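Lipolytic protein G-D-S-L family (Chitinophaga pinensis, PDB 4Q7Q) is of unknown function but, as a GDSL-family member of the SGNH hydrolase clan, is probably a lipase or esterase that cleaves acyl esters. Local coordinates at residues I127-F135 against F146-L157; Y95-Y105 against F160-E171. All coordinates share one frame; numbering follows the deposited sequence. Where two conformers were deposited one is given.

Interaction 1 of 2, residues I127-F135 against F146-L157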
loop_
_atom_site.group_PDB
_atom_site.type_symbol
_atom_site.label_atom_id
_atom_site.label_comp_id
_atom_site.label_asym_id
_atom_site.label_seq_id
_atom_site.Cartn_x
_atom_site.Cartn_y
_atom_site.Cartn_z
ATOM N N ILE A 127 -6.412 -0.455 -6.216
ATOM C CA ILE A 127 -6.487 -0.008 -4.831
ATOM C C ILE A 127 -5.589 1.207 -4.646
ATOM O O ILE A 127 -4.399 1.137 -4.939
ATOM C CB ILE A 127 -6.032 -1.121 -3.873
ATOM C CG1 ILE A 127 -6.810 -2.411 -4.154
ATOM C CG2 ILE A 127 -6.160 -0.678 -2.422
ATOM C CD1 ILE A 127 -6.475 -3.532 -3.209
ATOM N N THR A 128 -6.145 2.325 -4.184
ATOM C CA THR A 128 -5.318 3.515 -3.960
ATOM C C THR A 128 -4.375 3.330 -2.779
ATOM O O THR A 128 -4.666 2.564 -1.863
ATOM C CB THR A 128 -6.152 4.781 -3.681
ATOM O OG1 THR A 128 -6.810 4.645 -2.417
ATOM C CG2 THR A 128 -7.176 5.023 -4.782
ATOM N N PRO A 129 -3.239 4.036 -2.794
ATOM C CA PRO A 129 -2.391 3.957 -1.605
ATOM C C PRO A 129 -3.123 4.444 -0.361
ATOM O O PRO A 129 -3.955 5.352 -0.417
ATOM C CB PRO A 129 -1.235 4.906 -1.933
ATOM C CG PRO A 129 -1.172 4.934 -3.413
ATOM C CD PRO A 129 -2.602 4.792 -3.886
HETATM N N MSE A 130 -2.820 3.812 0.762
HETATM C CA MSE A 130 -3.300 4.288 2.045
HETATM C C MSE A 130 -2.455 5.479 2.470
HETATM O O MSE A 130 -1.291 5.593 2.094
HETATM C CB MSE A 130 -3.181 3.171 3.081
HETATM C CG MSE A 130 -3.863 3.483 4.403
HETATM SE SE MSE A 130 -4.038 1.943 5.600
HETATM C CE MSE A 130 -2.215 1.923 6.287
ATOM N N GLN A 131 -3.031 6.370 3.267
ATOM C CA GLN A 131 -2.211 7.392 3.900
ATOM C C GLN A 131 -1.163 6.720 4.781
ATOM O O GLN A 131 -1.300 5.555 5.181
ATOM C CB GLN A 131 -3.072 8.379 4.682
ATOM C CG GLN A 131 -3.976 9.176 3.760
ATOM C CD GLN A 131 -4.755 10.260 4.463
ATOM O OE1 GLN A 131 -4.187 11.100 5.169
ATOM N NE2 GLN A 131 -6.063 10.264 4.258
ATOM N N ARG A 132 -0.089 7.441 5.046
ATOM C CA ARG A 132 1.002 6.891 5.832
ATOM C C ARG A 132 1.572 7.963 6.730
ATOM O O ARG A 132 1.714 9.122 6.322
ATOM C CB ARG A 132 2.097 6.343 4.910
ATOM C CG ARG A 132 2.515 7.279 3.794
ATOM C CD ARG A 132 3.460 6.615 2.809
ATOM N NE ARG A 132 4.800 6.426 3.358
ATOM C CZ ARG A 132 5.788 5.814 2.715
ATOM N NH1 ARG A 132 5.580 5.310 1.498
ATOM N NH2 ARG A 132 6.980 5.703 3.286
ATOM N N ASN A 133 1.869 7.601 7.970
ATOM C CA ASN A 133 2.567 8.544 8.825
ATOM C C ASN A 133 4.065 8.284 8.756
ATOM O O ASN A 133 4.515 7.551 7.874
ATOM C CB ASN A 133 2.025 8.541 10.254
ATOM C CG ASN A 133 1.960 9.932 10.831
ATOM O OD1 ASN A 133 2.903 10.704 10.686
ATOM N ND2 ASN A 133 0.839 10.275 11.458
ATOM N N ASP A 134 4.837 8.899 9.650
ATOM C CA ASP A 134 6.281 8.680 9.663
ATOM C C ASP A 134 6.556 7.187 9.763
ATOM O O ASP A 134 6.055 6.512 10.660
ATOM C CB ASP A 134 6.922 9.376 10.866
ATOM C CG ASP A 134 6.987 10.883 10.721
ATOM O OD1 ASP A 134 6.473 11.445 9.734
ATOM O OD2 ASP A 134 7.570 11.509 11.623
ATOM N N PHE A 135 7.357 6.681 8.834
ATOM C CA PHE A 135 7.705 5.273 8.788
ATOM C C PHE A 135 9.089 5.051 9.367
ATOM O O PHE A 135 10.016 5.791 9.047
ATOM C CB PHE A 135 7.682 4.806 7.333
ATOM C CG PHE A 135 8.424 3.520 7.084
ATOM C CD1 PHE A 135 7.963 2.331 7.614
ATOM C CD2 PHE A 135 9.575 3.500 6.306
ATOM C CE1 PHE A 135 8.636 1.139 7.378
ATOM C CE2 PHE A 135 10.246 2.315 6.060
ATOM C CZ PHE A 135 9.779 1.131 6.601
ATOM N N PHE A 146 9.270 10.287 6.053
ATOM C CA PHE A 146 8.227 11.120 6.631
ATOM C C PHE A 146 6.850 10.760 6.091
ATOM O O PHE A 146 6.739 10.088 5.063
ATOM C CB PHE A 146 8.529 12.609 6.464
ATOM C CG PHE A 146 8.691 13.071 5.039
ATOM C CD1 PHE A 146 7.588 13.308 4.234
ATOM C CD2 PHE A 146 9.957 13.337 4.533
ATOM C CE1 PHE A 146 7.749 13.780 2.941
ATOM C CE2 PHE A 146 10.135 13.804 3.249
ATOM C CZ PHE A 146 9.030 14.030 2.447
ATOM N N GLY A 147 5.811 11.196 6.801
ATOM C CA GLY A 147 4.444 10.849 6.456
ATOM C C GLY A 147 3.854 11.672 5.326
ATOM O O GLY A 147 4.439 12.668 4.894
ATOM N N SER A 148 2.665 11.282 4.877
ATOM C CA SER A 148 2.063 11.911 3.699
ATOM C C SER A 148 1.409 13.270 3.989
ATOM O O SER A 148 0.767 13.850 3.128
ATOM C CB SER A 148 1.097 10.946 2.987
ATOM O OG SER A 148 0.161 10.365 3.884
ATOM N N TYR A 149 1.586 13.773 5.208
ATOM C CA TYR A 149 1.264 15.169 5.516
ATOM C C TYR A 149 2.229 16.151 4.812
ATOM O O TYR A 149 1.961 17.349 4.755
ATOM C CB TYR A 149 1.284 15.403 7.037
ATOM C CG TYR A 149 2.611 15.026 7.667
ATOM C CD1 TYR A 149 3.698 15.901 7.625
ATOM C CD2 TYR A 149 2.783 13.793 8.287
ATOM C CE1 TYR A 149 4.920 15.553 8.176
ATOM C CE2 TYR A 149 3.994 13.441 8.855
ATOM C CZ TYR A 149 5.062 14.323 8.790
ATOM O OH TYR A 149 6.274 13.981 9.335
ATOM N N GLN A 150 3.349 15.642 4.296
ATOM C CA GLN A 150 4.358 16.467 3.639
ATOM C C GLN A 150 4.534 16.012 2.189
ATOM O O GLN A 150 4.359 14.828 1.882
ATOM C CB GLN A 150 5.687 16.375 4.411
ATOM C CG GLN A 150 6.884 17.143 3.823
ATOM C CD GLN A 150 6.680 18.649 3.794
ATOM O OE1 GLN A 150 5.855 19.169 3.037
ATOM N NE2 GLN A 150 7.425 19.361 4.636
ATOM N N LYS A 151 4.861 16.949 1.300
ATOM C CA LYS A 151 5.163 16.598 -0.089
ATOM C C LYS A 151 6.520 15.927 -0.193
ATOM O O LYS A 151 7.424 16.204 0.599
ATOM C CB LYS A 151 5.155 17.841 -0.988
ATOM C CG LYS A 151 3.765 18.364 -1.300
ATOM C CD LYS A 151 3.801 19.605 -2.187
ATOM C CE LYS A 151 2.424 19.877 -2.781
ATOM N NZ LYS A 151 2.358 21.111 -3.626
ATOM N N LYS A 152 6.658 15.054 -1.183
ATOM C CA LYS A 152 7.949 14.484 -1.504
ATOM C C LYS A 152 8.221 14.856 -2.942
ATOM O O LYS A 152 7.418 14.552 -3.825
ATOM C CB LYS A 152 7.930 12.960 -1.343
ATOM C CG LYS A 152 9.256 12.285 -1.704
ATOM C CD LYS A 152 10.384 12.753 -0.789
ATOM C CE LYS A 152 11.696 12.049 -1.117
ATOM N NZ LYS A 152 11.828 10.738 -0.428
ATOM N N ASN A 153 9.333 15.549 -3.170
ATOM C CA ASN A 153 9.681 16.003 -4.509
ATOM C C ASN A 153 8.520 16.736 -5.188
ATOM O O ASN A 153 8.250 16.539 -6.371
ATOM C CB ASN A 153 10.183 14.828 -5.357
ATOM C CG ASN A 153 11.487 14.246 -4.831
ATOM O OD1 ASN A 153 11.881 14.505 -3.690
ATOM N ND2 ASN A 153 12.172 13.476 -5.664
ATOM N N GLY A 154 7.823 17.575 -4.424
ATOM C CA GLY A 154 6.769 18.405 -4.973
ATOM C C GLY A 154 5.461 17.699 -5.249
ATOM O O GLY A 154 4.567 18.274 -5.860
ATOM N N GLN A 155 5.334 16.459 -4.792
ATOM C CA GLN A 155 4.103 15.692 -5.005
ATOM C C GLN A 155 3.500 15.205 -3.700
ATOM O O GLN A 155 4.221 14.775 -2.799
ATOM C CB GLN A 155 4.356 14.487 -5.915
ATOM C CG GLN A 155 4.967 14.859 -7.242
ATOM C CD GLN A 155 5.105 13.671 -8.189
ATOM O OE1 GLN A 155 4.629 13.711 -9.328
ATOM N NE2 GLN A 155 5.783 12.623 -7.732
ATOM N N THR A 156 2.174 15.271 -3.594
ATOM C CA THR A 156 1.483 14.674 -2.455
ATOM C C THR A 156 1.137 13.236 -2.778
ATOM O O THR A 156 0.998 12.865 -3.943
ATOM C CB THR A 156 0.163 15.383 -2.139
ATOM O OG1 THR A 156 -0.740 15.193 -3.233
ATOM C CG2 THR A 156 0.383 16.873 -1.893
ATOM N N LEU A 157 0.970 12.426 -1.745
ATOM C CA LEU A 157 0.550 11.046 -1.941
ATOM C C LEU A 157 -0.860 11.032 -2.521
ATOM O O LEU A 157 -1.214 10.144 -3.314
ATOM C CB LEU A 157 0.613 10.264 -0.625
ATOM C CG LEU A 157 0.256 8.776 -0.689
ATOM C CD1 LEU A 157 1.136 8.020 -1.693
ATOM C CD2 LEU A 157 0.390 8.178 0.699
HETATM O O HOH W 1 -1.976 12.088 3.929
HETATM O O HOH W 2 6.144 7.448 5.612
#
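Asp134 reaches across to two donors of segment 146-157 with a single carboxylate oxygen. The hydroxyl of Tyr149 gives its proton to Asp134 OD1 over 2.6 Å from OH, on the syn lone pair, while the amide of Gly147 comes to the same oxygen on its anti side, with N 3.0 Å from OD1 and the bond bent to 135° at the hydrogen. The carboxylate sits at the edge of the Tyr149 ring, the two planes 44° apart, and Asn133 OD1 lies along the same ring edge, 3.5 Å from Tyr149 CE2. Next along the chain, the amide of Ser148 donates to Arg132 O (N to O 2.8 Å) in a nearly straight bond. Ser148 OG, held between its own backbone N and carbonyl carbon (chi1 51°), lies near both the carbonyl O and the backbone N of Arg132, 3.1 Å from the O.

In a GDSL hydrolase of this kind, segment 127-135 carries the chain out from the C-terminal end of strand 123-127 of the parallel sheet, where the active site is expected; Met130 passes near a probable Ser14-His238-Asp235 triad. Farther back the contact turns apolar: Leu157 CD2 lies 3.9 Å from Arg132 CG, the two side chains crossing at about a right angle, and Leu157 CD1 meets Pro129 CB at 3.9 Å.

Water 2 joins Arg132 NE, which donates to it, to the carbonyls of Asn133 and Phe146, and water 1 links Gln131 OE1 with Ser148 OG. Behind this shell, Gln131 NE2 donates to Tyr179 O, Lys193 forms a salt bridge to Asp134 OD2, and Thr80 OG1 accepts from Arg132 NH1.

Interaction 2 of 2, residues Y95-Y105 against F160-E171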
loop_
_atom_site.group_PDB
_atom_site.type_symbol
_atom_site.label_atom_id
_atom_site.label_comp_id
_atom_site.label_asym_id
_atom_site.label_seq_id
_atom_site.Cartn_x
_atom_site.Cartn_y
_atom_site.Cartn_z
ATOM N N TYR A 95 -1.126 7.191 -19.727
ATOM C CA TYR A 95 -1.824 5.921 -19.650
ATOM C C TYR A 95 -2.408 5.548 -21.015
ATOM O O TYR A 95 -2.428 4.377 -21.398
ATOM C CB TYR A 95 -2.931 5.950 -18.589
ATOM C CG TYR A 95 -3.666 4.636 -18.527
ATOM C CD1 TYR A 95 -3.199 3.595 -17.734
ATOM C CD2 TYR A 95 -4.802 4.416 -19.303
ATOM C CE1 TYR A 95 -3.856 2.380 -17.699
ATOM C CE2 TYR A 95 -5.457 3.207 -19.278
ATOM C CZ TYR A 95 -4.983 2.196 -18.476
ATOM O OH TYR A 95 -5.637 0.995 -18.450
ATOM N N GLN A 96 -2.889 6.550 -21.743
ATOM C CA GLN A 96 -3.544 6.321 -23.027
ATOM C C GLN A 96 -2.555 5.937 -24.116
ATOM O O GLN A 96 -2.884 5.173 -25.031
ATOM C CB GLN A 96 -4.309 7.574 -23.451
ATOM C CG GLN A 96 -5.528 7.860 -22.595
ATOM C CD GLN A 96 -6.031 9.279 -22.762
ATOM O OE1 GLN A 96 -5.253 10.198 -23.007
ATOM N NE2 GLN A 96 -7.338 9.466 -22.623
ATOM N N HIS A 97 -1.349 6.482 -24.022
ATOM C CA HIS A 97 -0.336 6.285 -25.048
ATOM C C HIS A 97 0.965 5.778 -24.448
ATOM O O HIS A 97 1.246 5.994 -23.266
ATOM C CB HIS A 97 -0.085 7.592 -25.796
ATOM C CG HIS A 97 -1.329 8.225 -26.332
ATOM N ND1 HIS A 97 -1.935 7.805 -27.497
ATOM C CD2 HIS A 97 -2.085 9.243 -25.860
ATOM C CE1 HIS A 97 -3.010 8.538 -27.720
ATOM N NE2 HIS A 97 -3.124 9.418 -26.741
ATOM N N ASP A 98 1.756 5.107 -25.275
ATOM C CA ASP A 98 3.020 4.539 -24.839
ATOM C C ASP A 98 4.122 5.593 -24.852
ATOM O O ASP A 98 4.784 5.807 -25.872
ATOM C CB ASP A 98 3.403 3.362 -25.735
ATOM C CG ASP A 98 4.591 2.585 -25.204
ATOM O OD1 ASP A 98 5.212 3.027 -24.210
ATOM O OD2 ASP A 98 4.912 1.530 -25.794
ATOM N N ASN A 99 4.316 6.241 -23.709
ATOM C CA ASN A 99 5.398 7.194 -23.541
ATOM C C ASN A 99 6.512 6.591 -22.699
ATOM O O ASN A 99 7.358 7.306 -22.162
ATOM C CB ASN A 99 4.877 8.482 -22.904
ATOM C CG ASN A 99 3.812 9.150 -23.749
ATOM O OD1 ASN A 99 3.831 9.051 -24.978
ATOM N ND2 ASN A 99 2.866 9.822 -23.096
ATOM N N GLY A 100 6.510 5.266 -22.594
ATOM C CA GLY A 100 7.498 4.572 -21.791
ATOM C C GLY A 100 7.092 4.418 -20.338
ATOM O O GLY A 100 6.119 5.017 -19.878
ATOM N N ASN A 101 7.853 3.602 -19.617
ATOM C CA ASN A 101 7.626 3.356 -18.195
ATOM C C ASN A 101 8.233 4.467 -17.336
ATOM O O ASN A 101 9.076 4.219 -16.480
ATOM C CB ASN A 101 8.235 2.002 -17.833
ATOM C CG ASN A 101 7.927 1.584 -16.415
ATOM O OD1 ASN A 101 6.901 1.977 -15.846
ATOM N ND2 ASN A 101 8.818 0.791 -15.830
ATOM N N THR A 102 7.780 5.696 -17.565
ATOM C CA THR A 102 8.443 6.877 -17.019
ATOM C C THR A 102 7.596 7.655 -16.021
ATOM O O THR A 102 8.068 8.638 -15.429
ATOM C CB THR A 102 8.788 7.837 -18.151
ATOM O OG1 THR A 102 7.580 8.207 -18.830
ATOM C CG2 THR A 102 9.728 7.166 -19.139
ATOM N N THR A 103 6.341 7.241 -15.871
ATOM C CA THR A 103 5.412 7.868 -14.938
ATOM C C THR A 103 4.554 6.774 -14.341
ATOM O O THR A 103 4.517 5.651 -14.859
ATOM C CB THR A 103 4.456 8.857 -15.638
ATOM O OG1 THR A 103 3.663 8.153 -16.610
ATOM C CG2 THR A 103 5.224 9.979 -16.322
ATOM N N VAL A 104 3.841 7.113 -13.273
ATOM C CA VAL A 104 2.912 6.188 -12.635
ATOM C C VAL A 104 1.788 5.785 -13.592
ATOM O O VAL A 104 1.485 4.600 -13.743
ATOM C CB VAL A 104 2.344 6.771 -11.328
ATOM C CG1 VAL A 104 1.349 5.812 -10.716
ATOM C CG2 VAL A 104 3.482 7.054 -10.358
ATOM N N TYR A 105 1.182 6.764 -14.254
ATOM C CA TYR A 105 0.174 6.463 -15.263
ATOM C C TYR A 105 0.718 5.501 -16.332
ATOM O O TYR A 105 0.022 4.570 -16.750
ATOM C CB TYR A 105 -0.291 7.748 -15.938
ATOM C CG TYR A 105 -1.401 8.526 -15.251
ATOM C CD1 TYR A 105 -2.729 8.161 -15.410
ATOM C CD2 TYR A 105 -1.121 9.663 -14.500
ATOM C CE1 TYR A 105 -3.748 8.892 -14.827
ATOM C CE2 TYR A 105 -2.138 10.407 -13.913
ATOM C CZ TYR A 105 -3.454 10.014 -14.084
ATOM O OH TYR A 105 -4.488 10.730 -13.509
ATOM N N PHE A 160 -1.175 10.535 -6.171
ATOM C CA PHE A 160 -1.048 9.142 -6.590
ATOM C C PHE A 160 -2.390 8.425 -6.471
ATOM O O PHE A 160 -2.789 7.682 -7.367
ATOM C CB PHE A 160 0.057 8.443 -5.785
ATOM C CG PHE A 160 1.435 8.929 -6.122
ATOM C CD1 PHE A 160 1.866 10.183 -5.704
ATOM C CD2 PHE A 160 2.299 8.150 -6.882
ATOM C CE1 PHE A 160 3.133 10.646 -6.034
ATOM C CE2 PHE A 160 3.560 8.608 -7.214
ATOM C CZ PHE A 160 3.979 9.852 -6.787
ATOM N N ALA A 161 -3.092 8.649 -5.368
ATOM C CA ALA A 161 -4.432 8.098 -5.219
ATOM C C ALA A 161 -5.345 8.613 -6.327
ATOM O O ALA A 161 -6.134 7.859 -6.898
ATOM C CB ALA A 161 -4.997 8.443 -3.860
ATOM N N ASN A 162 -5.224 9.897 -6.646
ATOM C CA ASN A 162 -6.083 10.490 -7.661
ATOM C C ASN A 162 -5.801 9.927 -9.053
ATOM O O ASN A 162 -6.725 9.730 -9.850
ATOM C CB ASN A 162 -5.986 12.021 -7.639
ATOM C CG ASN A 162 -6.632 12.632 -6.395
ATOM O OD1 ASN A 162 -7.413 11.978 -5.701
ATOM N ND2 ASN A 162 -6.322 13.893 -6.122
ATOM N N ALA A 163 -4.532 9.656 -9.342
ATOM C CA ALA A 163 -4.181 9.006 -10.605
ATOM C C ALA A 163 -4.852 7.633 -10.728
ATOM O O ALA A 163 -5.420 7.298 -11.770
ATOM C CB ALA A 163 -2.676 8.882 -10.743
ATOM N N VAL A 164 -4.788 6.840 -9.663
ATOM C CA VAL A 164 -5.426 5.528 -9.662
ATOM C C VAL A 164 -6.939 5.670 -9.872
ATOM O O VAL A 164 -7.536 4.950 -10.669
ATOM C CB VAL A 164 -5.129 4.763 -8.353
ATOM C CG1 VAL A 164 -5.954 3.483 -8.287
ATOM C CG2 VAL A 164 -3.617 4.472 -8.234
ATOM N N LEU A 165 -7.549 6.618 -9.171
ATOM C CA LEU A 165 -8.975 6.880 -9.340
ATOM C C LEU A 165 -9.299 7.278 -10.777
ATOM O O LEU A 165 -10.291 6.832 -11.347
ATOM C CB LEU A 165 -9.448 7.959 -8.372
ATOM C CG LEU A 165 -9.522 7.556 -6.896
ATOM C CD1 LEU A 165 -9.609 8.803 -6.037
ATOM C CD2 LEU A 165 -10.718 6.648 -6.641
ATOM N N THR A 166 -8.455 8.120 -11.360
ATOM C CA THR A 166 -8.653 8.564 -12.740
ATOM C C THR A 166 -8.572 7.407 -13.733
ATOM O O THR A 166 -9.392 7.315 -14.639
ATOM C CB THR A 166 -7.643 9.669 -13.116
ATOM O OG1 THR A 166 -7.827 10.791 -12.245
ATOM C CG2 THR A 166 -7.841 10.124 -14.552
ATOM N N ILE A 167 -7.597 6.518 -13.555
ATOM C CA ILE A 167 -7.466 5.346 -14.422
ATOM C C ILE A 167 -8.677 4.437 -14.284
ATOM O O ILE A 167 -9.189 3.912 -15.277
ATOM C CB ILE A 167 -6.184 4.542 -14.101
ATOM C CG1 ILE A 167 -4.941 5.380 -14.410
ATOM C CG2 ILE A 167 -6.134 3.249 -14.897
ATOM C CD1 ILE A 167 -3.675 4.814 -13.829
ATOM N N GLY A 168 -9.133 4.255 -13.047
ATOM C CA GLY A 168 -10.326 3.472 -12.781
ATOM C C GLY A 168 -11.537 4.022 -13.515
ATOM O O GLY A 168 -12.270 3.276 -14.166
ATOM N N ARG A 169 -11.749 5.332 -13.414
ATOM C CA ARG A 169 -12.861 5.972 -14.107
ATOM C C ARG A 169 -12.746 5.827 -15.621
ATOM O O ARG A 169 -13.739 5.592 -16.297
ATOM C CB ARG A 169 -12.967 7.451 -13.730
ATOM C CG ARG A 169 -13.504 7.694 -12.329
ATOM C CD ARG A 169 -13.763 9.174 -12.072
ATOM N NE ARG A 169 -12.998 9.672 -10.931
ATOM C CZ ARG A 169 -11.941 10.472 -11.031
ATOM N NH1 ARG A 169 -11.305 10.876 -9.940
ATOM N NH2 ARG A 169 -11.527 10.878 -12.225
ATOM N N TYR A 170 -11.533 5.971 -16.145
ATOM C CA TYR A 170 -11.311 5.903 -17.584
ATOM C C TYR A 170 -11.595 4.511 -18.133
ATOM O O TYR A 170 -12.190 4.367 -19.198
ATOM C CB TYR A 170 -9.876 6.319 -17.916
ATOM C CG TYR A 170 -9.542 6.246 -19.388
ATOM C CD1 TYR A 170 -10.164 7.086 -20.301
ATOM C CD2 TYR A 170 -8.603 5.341 -19.863
ATOM C CE1 TYR A 170 -9.863 7.024 -21.649
ATOM C CE2 TYR A 170 -8.295 5.272 -21.210
ATOM C CZ TYR A 170 -8.928 6.117 -22.099
ATOM O OH TYR A 170 -8.624 6.055 -23.440
ATOM N N GLU A 171 -11.171 3.491 -17.396
ATOM C CA GLU A 171 -11.311 2.109 -17.845
ATOM C C GLU A 171 -12.605 1.451 -17.376
ATOM O O GLU A 171 -12.896 0.309 -17.749
ATOM C CB GLU A 171 -10.119 1.278 -17.359
ATOM C CG GLU A 171 -8.807 1.588 -18.050
ATOM C CD GLU A 171 -8.691 0.919 -19.409
ATOM O OE1 GLU A 171 -9.725 0.480 -19.958
ATOM O OE2 GLU A 171 -7.560 0.826 -19.928
#
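Tyr105 lays one face of its ring over the methyl of Ala163, a CH-pi contact with CB 4.0 Å from the ring centroid and 29° off the normal. Its phenol end runs on across helix 157-171 to the next turn, where OH comes 3.4 Å from Thr166 CB and the CG2 methyl of Thr166 stands at the ring edge. The hydroxyl of Thr166 is itself turned back into its own helix, donating to Asn162 O from above the carbonyl plane, on the opposite face from the Thr166 amide that bonds to the same oxygen.

Ile167 is shared between two tyrosines. With CG1 anti to the carbonyl carbon (chi1 -65°), that branch slides alongside Tyr105, 3.7 Å from CD1, and leaves CG2 to sit over a face of Tyr95, 4.0 Å from the ring centroid and 24° off its normal. These side chains pack helix 157-171 against the end of helix 92-96 and the start of helix 104-118, neighbouring helices in the alpha/beta layering around the parallel sheet of the SGNH hydrolase fold.

Toward the C-terminal end of helix 157-171, Tyr95 OH donates to Glu171 OE2; the 2.4 Å between these two atoms is unusually short for a hydrogen bond, and its exact length is doubtful. The carboxylate oxygen lies in the plane of the Tyr95 ring, at its edge, although the carboxylate as a whole stands almost perpendicular to it. Arg116 forms a salt bridge to Glu171 OE1, so both carboxylate oxygens have partners. Tyr170 brings CD2 to within 3.8 Å of Tyr95 CE2, and Gln96 CG and NE2 lie beside the phenol end of Tyr170. Toward the N-terminal end of the helix, Val104 CG2 packs 3.5 Å from Phe160 CE2, whose ring also meets that of Trp83 nearly at right angles.

How the interactions relate
From the N terminus, the chain first enters interaction 2 at 95-105, where helix 92-96 ends and helix 104-118 begins. It then passes through strand 123-127 into 127-135, makes the short hairpin of strands 135-136 and 144-145, and returns as 146-157, so interaction 1 closes a small loop. Helix 157-171 follows directly, and its residues 160-171 close the much longer loop of interaction 2, within which interaction 1 is nested. Their centres are 18 Å apart, yet they touch: Gln155 packs on Phe160, and Thr128 and Pro129 on Ala161. Interaction 1 joins the loop after strand 123-127 to the connection leading into helix 157-171; interaction 2 packs that helix on helices 92-96 and 104-118.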